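Local coordinates for protein O-ureido-L-serine synthase (Streptomyces lavendulae, PDB 3X44) that catalyses the pyridoxal-phosphate-dependent addition of hydroxyurea to O-acetyl-L-serine, giving O-ureido-L-serine for D-cycloserine biosynthesis, and can also use sulfide to make L-cysteine, at residues N5-L8 / D9-G12; M22-E25 / H26-V29; N148-Y151 / H152-T156. The protein carries 1 engineered substitution. All coordinates share one frame; numbering follows the deposited sequence.

Contact 1 (N5-L8 / D9-G12)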
loop_
_atom_site.group_PDB
_atom_site.type_symbol
_atom_site.label_atom_id
_atom_site.label_comp_id
_atom_site.label_asym_id
_atom_site.label_seq_id
_atom_site.Cartn_x
_atom_site.Cartn_y
_atom_site.Cartn_z
ATOM N N ASN A 5 3.596 -14.335 -1.089
ATOM C CA ASN A 5 4.003 -15.724 -1.262
ATOM C C ASN A 5 5.318 -15.970 -0.543
ATOM O O ASN A 5 5.468 -16.957 0.172
ATOM C CB ASN A 5 4.176 -16.058 -2.744
ATOM C CG ASN A 5 4.707 -17.464 -2.963
ATOM O OD1 ASN A 5 4.327 -18.403 -2.259
ATOM N ND2 ASN A 5 5.597 -17.615 -3.940
ATOM N N SER A 6 6.275 -15.070 -0.742
ATOM C CA SER A 6 7.579 -15.202 -0.105
ATOM C C SER A 6 7.921 -13.969 0.710
ATOM O O SER A 6 7.440 -12.874 0.426
ATOM C CB SER A 6 8.668 -15.424 -1.160
ATOM O OG SER A 6 9.967 -15.334 -0.593
ATOM N N ILE A 7 8.761 -14.161 1.719
ATOM C CA ILE A 7 9.201 -13.067 2.579
ATOM C C ILE A 7 10.010 -12.070 1.744
ATOM O O ILE A 7 10.068 -10.875 2.052
ATOM C CB ILE A 7 10.069 -13.602 3.754
ATOM C CG1 ILE A 7 10.456 -12.449 4.688
ATOM C CG2 ILE A 7 11.319 -14.289 3.220
ATOM C CD1 ILE A 7 9.300 -11.943 5.539
ATOM N N LEU A 8 10.614 -12.560 0.664
ATOM C CA LEU A 8 11.414 -11.696 -0.203
ATOM C C LEU A 8 10.541 -10.713 -0.983
ATOM O O LEU A 8 11.051 -9.764 -1.585
ATOM C CB LEU A 8 12.242 -12.534 -1.184
ATOM C CG LEU A 8 13.094 -13.688 -0.637
ATOM C CD1 LEU A 8 13.966 -14.254 -1.762
ATOM C CD2 LEU A 8 13.956 -13.210 0.525
ATOM N N ASP A 9 9.228 -10.938 -0.980
ATOM C CA ASP A 9 8.318 -10.052 -1.702
ATOM C C ASP A 9 7.986 -8.808 -0.875
ATOM O O ASP A 9 7.239 -7.934 -1.320
ATOM C CB ASP A 9 7.026 -10.798 -2.078
ATOM C CG ASP A 9 7.280 -11.971 -3.016
ATOM O OD1 ASP A 9 8.254 -11.912 -3.797
ATOM O OD2 ASP A 9 6.515 -12.958 -2.968
ATOM N N THR A 10 8.551 -8.732 0.328
ATOM C CA THR A 10 8.322 -7.587 1.204
ATOM C C THR A 10 9.531 -6.670 1.188
ATOM O O THR A 10 9.584 -5.687 1.920
ATOM C CB THR A 10 8.067 -8.018 2.662
ATOM O OG1 THR A 10 9.280 -8.532 3.228
ATOM C CG2 THR A 10 6.976 -9.081 2.721
ATOM N N ILE A 11 10.508 -7.003 0.352
ATOM C CA ILE A 11 11.709 -6.191 0.249
ATOM C C ILE A 11 11.426 -4.889 -0.511
ATOM O O ILE A 11 10.745 -4.887 -1.539
ATOM C CB ILE A 11 12.848 -6.974 -0.453
ATOM C CG1 ILE A 11 13.436 -8.004 0.520
ATOM C CG2 ILE A 11 13.929 -6.012 -0.945
ATOM C CD1 ILE A 11 14.435 -8.963 -0.099
ATOM N N GLY A 12 11.947 -3.783 0.014
ATOM C CA GLY A 12 11.752 -2.497 -0.623
ATOM C C GLY A 12 10.530 -1.774 -0.093
ATOM O O GLY A 12 9.987 -2.145 0.948
HETATM O O HOH W 1 7.150 -15.241 -4.505
HETATM O O HOH W 2 3.774 -12.316 -3.547
HETATM O O HOH W 3 10.148 -10.123 -4.776
#
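The side chain of D9 folds back over the backbone of S6, its CB 3.3 Å from S6 O. OD2 accepts the amide of S6 (OD2 to N 3.1 Å), the donor arriving from above the carboxylate plane, while a reciprocal bond runs from D9 N to S6 O at 3.0 Å. With CG beside its own backbone N (chi1 -62°), the carboxylate is aimed back along the chain. Two waters also donate to OD2, one linking it to N5 ND2 and the other to N5 N, which makes three donors on a single oxygen. These bonds lie at the start of a short 3-10 segment, residues 7 to 10, in the loop before strand 16-18, and an ST turn marks the same point: S6 OG takes the N-H of L8 at 3.1 Å. Further along, I7 O accepts twice from T10, from the amide N above the carbonyl plane and from OG1, 2.7 Å from that oxygen, within the plane. The apolar flank brings L8 CD2 to 4.3 Å from I11 CD1. Both residues pack on L48 of helix 43-56, and L8 also meets A84 and R85 of helix 73-85. I7 and T10 rest on P38, and F36 of a neighbouring subunit packs against T10.

Contact 2 (M22-E25 / H26-V29)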
loop_
_atom_site.group_PDB
_atom_site.type_symbol
_atom_site.label_atom_id
_atom_site.label_comp_id
_atom_site.label_asym_id
_atom_site.label_seq_id
_atom_site.Cartn_x
_atom_site.Cartn_y
_atom_site.Cartn_z
ATOM N N MET A 22 13.959 17.287 15.713
ATOM C CA MET A 22 15.398 17.429 15.539
ATOM C C MET A 22 15.840 18.449 14.492
ATOM O O MET A 22 16.947 18.987 14.569
ATOM C CB MET A 22 16.016 16.069 15.215
ATOM C CG MET A 22 16.268 15.208 16.432
ATOM S SD MET A 22 16.887 13.588 15.970
ATOM C CE MET A 22 18.563 13.980 15.486
ATOM N N ALA A 23 14.983 18.718 13.519
ATOM C CA ALA A 23 15.325 19.661 12.459
ATOM C C ALA A 23 15.117 21.125 12.823
ATOM O O ALA A 23 14.222 21.461 13.592
ATOM C CB ALA A 23 14.522 19.336 11.210
ATOM N N PRO A 24 15.965 22.016 12.278
ATOM C CA PRO A 24 15.834 23.451 12.556
ATOM C C PRO A 24 14.447 23.905 12.089
ATOM O O PRO A 24 13.979 23.501 11.024
ATOM C CB PRO A 24 16.964 24.086 11.743
ATOM C CG PRO A 24 17.941 22.968 11.499
ATOM C CD PRO A 24 17.111 21.723 11.398
ATOM N N GLU A 25 13.795 24.741 12.893
ATOM C CA GLU A 25 12.443 25.225 12.605
ATOM C C GLU A 25 12.107 25.625 11.170
ATOM O O GLU A 25 11.034 25.287 10.669
ATOM C CB GLU A 25 12.100 26.397 13.531
ATOM C CG GLU A 25 10.641 26.427 13.967
ATOM C CD GLU A 25 10.034 27.819 13.904
ATOM O OE1 GLU A 25 10.757 28.799 14.193
ATOM O OE2 GLU A 25 8.834 27.934 13.568
ATOM N N HIS A 26 13.010 26.345 10.513
ATOM C CA HIS A 26 12.765 26.805 9.147
ATOM C C HIS A 26 12.937 25.741 8.061
ATOM O O HIS A 26 12.811 26.036 6.868
ATOM C CB HIS A 26 13.671 28.001 8.836
ATOM C CG HIS A 26 15.132 27.664 8.817
ATOM N ND1 HIS A 26 15.836 27.336 9.956
ATOM C CD2 HIS A 26 16.019 27.604 7.795
ATOM C CE1 HIS A 26 17.094 27.087 9.637
ATOM N NE2 HIS A 26 17.232 27.243 8.333
ATOM N N THR A 27 13.216 24.506 8.463
ATOM C CA THR A 27 13.407 23.438 7.494
ATOM C C THR A 27 12.611 22.174 7.801
ATOM O O THR A 27 11.923 22.078 8.821
ATOM C CB THR A 27 14.886 23.047 7.390
ATOM O OG1 THR A 27 15.261 22.297 8.555
ATOM C CG2 THR A 27 15.758 24.287 7.279
ATOM N N SER A 28 12.713 21.206 6.895
ATOM C CA SER A 28 12.037 19.923 7.039
ATOM C C SER A 28 13.045 18.842 6.685
ATOM O O SER A 28 13.679 18.895 5.631
ATOM C CB SER A 28 10.839 19.822 6.088
ATOM O OG SER A 28 9.767 20.647 6.505
ATOM N N VAL A 29 13.204 17.871 7.574
ATOM C CA VAL A 29 14.127 16.779 7.331
ATOM C C VAL A 29 13.345 15.481 7.342
ATOM O O VAL A 29 12.654 15.174 8.309
ATOM C CB VAL A 29 15.232 16.710 8.411
ATOM C CG1 VAL A 29 16.169 15.539 8.128
ATOM C CG2 VAL A 29 16.021 18.014 8.434
#
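The hydroxyl and the backbone amide of T27 both donate to one acceptor, the carbonyl oxygen of P24. The hydroxyl lies in the carbonyl plane and on a lone pair, T27 OG1 being 3.0 Å from P24 O. The amide comes from above that plane, with T27 N 2.9 Å from P24 O, so the two bonds use different approaches to the same oxygen. The hydrogen bond from T27 N closes the type I beta turn from P24 to T27; the hydroxyl reinforces it. OG1 reaches its place because it sits between the backbone N and the carbonyl carbon of T27 (chi1 74°), and from there it also touches the proline ring, 3.4 Å from P24 CD.

Around this polar centre lies a layer of carbon contacts. P24 CB approaches the imidazole of H26 obliquely, 3.7 Å from CE1, and T27 CG2 lies over one face of the same ring, toward its rim. Both groups lie on the same side of the imidazole of H26, itself a central residue of the turn; its NE2 makes a weak hydrogen bond to A280 O. On the strand side, A23 CB presses against V29 CG2 at 3.4 Å, tighter than an ordinary van der Waals contact.

The turn belongs to the connection between antiparallel neighbours 16-18 and 28-33 of the mixed sheet. V29 pairs through its backbone with L19, and S28 with T284 and L286 beside and on strand 285-290, while P24 and T27 pack on A277 of helix 264-278, and M22 lies against helix 244-257.

Contact 3 (N148-Y151 / H152-T156)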
loop_
_atom_site.group_PDB
_atom_site.type_symbol
_atom_site.label_atom_id
_atom_site.label_comp_id
_atom_site.label_asym_id
_atom_site.label_seq_id
_atom_site.Cartn_x
_atom_site.Cartn_y
_atom_site.Cartn_z
ATOM N N ASN A 148 23.623 -4.140 -8.469
ATOM C CA ASN A 148 23.545 -3.432 -7.199
ATOM C C ASN A 148 22.883 -2.067 -7.429
ATOM O O ASN A 148 21.731 -1.869 -7.049
ATOM C CB ASN A 148 24.962 -3.311 -6.611
ATOM C CG ASN A 148 25.037 -2.408 -5.389
ATOM O OD1 ASN A 148 24.038 -1.833 -4.941
ATOM N ND2 ASN A 148 26.239 -2.281 -4.841
ATOM N N PRO A 149 23.586 -1.124 -8.086
ATOM C CA PRO A 149 22.991 0.196 -8.328
ATOM C C PRO A 149 21.687 0.155 -9.132
ATOM O O PRO A 149 20.826 1.023 -8.980
ATOM C CB PRO A 149 24.099 0.964 -9.071
ATOM C CG PRO A 149 24.980 -0.090 -9.640
ATOM C CD PRO A 149 24.948 -1.212 -8.646
ATOM N N SER A 150 21.540 -0.856 -9.985
ATOM C CA SER A 150 20.343 -0.971 -10.805
ATOM C C SER A 150 19.081 -1.195 -9.980
ATOM O O SER A 150 18.036 -0.635 -10.289
ATOM C CB SER A 150 20.504 -2.096 -11.836
ATOM O OG SER A 150 20.102 -3.342 -11.296
ATOM N N TYR A 151 19.156 -2.001 -8.928
ATOM C CA TYR A 151 17.958 -2.211 -8.122
ATOM C C TYR A 151 17.610 -0.923 -7.389
ATOM O O TYR A 151 16.464 -0.705 -7.029
ATOM C CB TYR A 151 18.153 -3.345 -7.116
ATOM C CG TYR A 151 16.847 -3.988 -6.680
ATOM C CD1 TYR A 151 16.200 -4.930 -7.486
ATOM C CD2 TYR A 151 16.271 -3.662 -5.452
ATOM C CE1 TYR A 151 14.997 -5.538 -7.063
ATOM C CE2 TYR A 151 15.086 -4.258 -5.031
ATOM C CZ TYR A 151 14.454 -5.191 -5.830
ATOM O OH TYR A 151 13.291 -5.777 -5.375
ATOM N N HIS A 152 18.604 -0.065 -7.174
ATOM C CA HIS A 152 18.362 1.208 -6.492
ATOM C C HIS A 152 17.720 2.215 -7.431
ATOM O O HIS A 152 16.930 3.055 -7.003
ATOM C CB HIS A 152 19.665 1.777 -5.934
ATOM C CG HIS A 152 20.167 1.033 -4.738
ATOM N ND1 HIS A 152 19.527 1.072 -3.516
ATOM C CD2 HIS A 152 21.227 0.208 -4.584
ATOM C CE1 HIS A 152 20.173 0.301 -2.661
ATOM N NE2 HIS A 152 21.208 -0.234 -3.284
ATOM N N ARG A 153 18.063 2.133 -8.713
ATOM C CA ARG A 153 17.475 3.039 -9.689
ATOM C C ARG A 153 15.998 2.688 -9.834
ATOM O O ARG A 153 15.142 3.558 -9.969
ATOM C CB ARG A 153 18.128 2.861 -11.062
ATOM C CG ARG A 153 19.544 3.360 -11.192
ATOM C CD ARG A 153 20.001 3.202 -12.641
ATOM N NE ARG A 153 21.454 3.241 -12.771
ATOM C CZ ARG A 153 22.223 2.164 -12.891
ATOM N NH1 ARG A 153 21.678 0.954 -12.897
ATOM N NH2 ARG A 153 23.539 2.295 -13.008
ATOM N N GLU A 154 15.710 1.394 -9.802
ATOM C CA GLU A 154 14.349 0.920 -10.009
ATOM C C GLU A 154 13.421 0.893 -8.805
ATOM O O GLU A 154 12.204 0.970 -8.972
ATOM C CB GLU A 154 14.390 -0.464 -10.670
ATOM C CG GLU A 154 15.064 -0.456 -12.035
ATOM C CD GLU A 154 15.654 -1.797 -12.430
ATOM O OE1 GLU A 154 14.928 -2.808 -12.385
ATOM O OE2 GLU A 154 16.846 -1.837 -12.797
ATOM N N THR A 155 13.972 0.773 -7.601
ATOM C CA THR A 155 13.120 0.744 -6.423
ATOM C C THR A 155 13.349 1.921 -5.485
ATOM O O THR A 155 12.476 2.769 -5.333
ATOM C CB THR A 155 13.288 -0.580 -5.641
ATOM O OG1 THR A 155 14.645 -0.724 -5.210
ATOM C CG2 THR A 155 12.919 -1.762 -6.526
ATOM N N THR A 156 14.522 1.971 -4.862
ATOM C CA THR A 156 14.855 3.040 -3.926
ATOM C C THR A 156 14.594 4.430 -4.486
ATOM O O THR A 156 14.006 5.274 -3.814
ATOM C CB THR A 156 16.328 2.976 -3.512
ATOM O OG1 THR A 156 16.682 1.615 -3.239
ATOM C CG2 THR A 156 16.561 3.836 -2.271
HETATM O O HOH W 4 23.652 -1.104 -2.134
#
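Y151 O is gripped twice by T155. The hydroxyl makes the shorter bond, T155 OG1 to Y151 O 2.6 Å, and the amide T155 N reaches the same Y151 O at 3.0 Å; the two donors come from opposite faces of the carbonyl plane. With OG1 lodged between backbone N and carbonyl carbon (chi1 60°), the methyl swings over the tyrosine ring: CG2 of T155 is 3.9 Å from the Y151 ring centroid and 23° off its normal, a CH-pi contact. The helix widens here into a pi-type turn at 152-156.

One turn earlier, N148 OD1 comes to the edge of the H152 ring, in its plane and 3.5 Å from CD2. A water joins N148 OD1 to H152 NE2, and ND1 shares a hydrogen bond with T156 OG1 at 2.9 Å, so both ring nitrogens are tied and rotation of the imidazole is restrained. The H152 side chain lies about 4 Å from the bound adduct of pyridoxal phosphate with O-ureido-L-serine. N148 ND2 is hydrogen-bonded to T178 OG1 and Q142 O; T178 belongs to the pyridoxal phosphate site. R153, extended from CG to NE, lays one guanidinium face over the carbonyl carbon of P149, and its NE is held by Q187.

Within the fold, this part of helix 147-164 packs against helix 43-56 through N148, Y151 and T156 and against helix 180-192 through H152, R153 and T156.

Overall arrangement
The three contacts come in chain order: a 3-10 segment, a beta turn and a stretch of helix. Contacts 1 and 3 lie close, their centres 16 Å apart and nearest atoms about 4 Å apart, and share helix 43-56, where L8, I11 and Y151 all rest on L48. That helix begins at A43, an engineered replacement of the lysine that carries the cofactor. Contact 3 borders the ligand, its H152 side chain about 4 Å away, whereas the I11 side chain of contact 1 stays about 13 Å off. Contact 2 stands apart, 34 Å from contact 1 and 28 Å from contact 3 between centres, where the chain turns from outermost strand 16-18 into strand 28-33, away from the cofactor site.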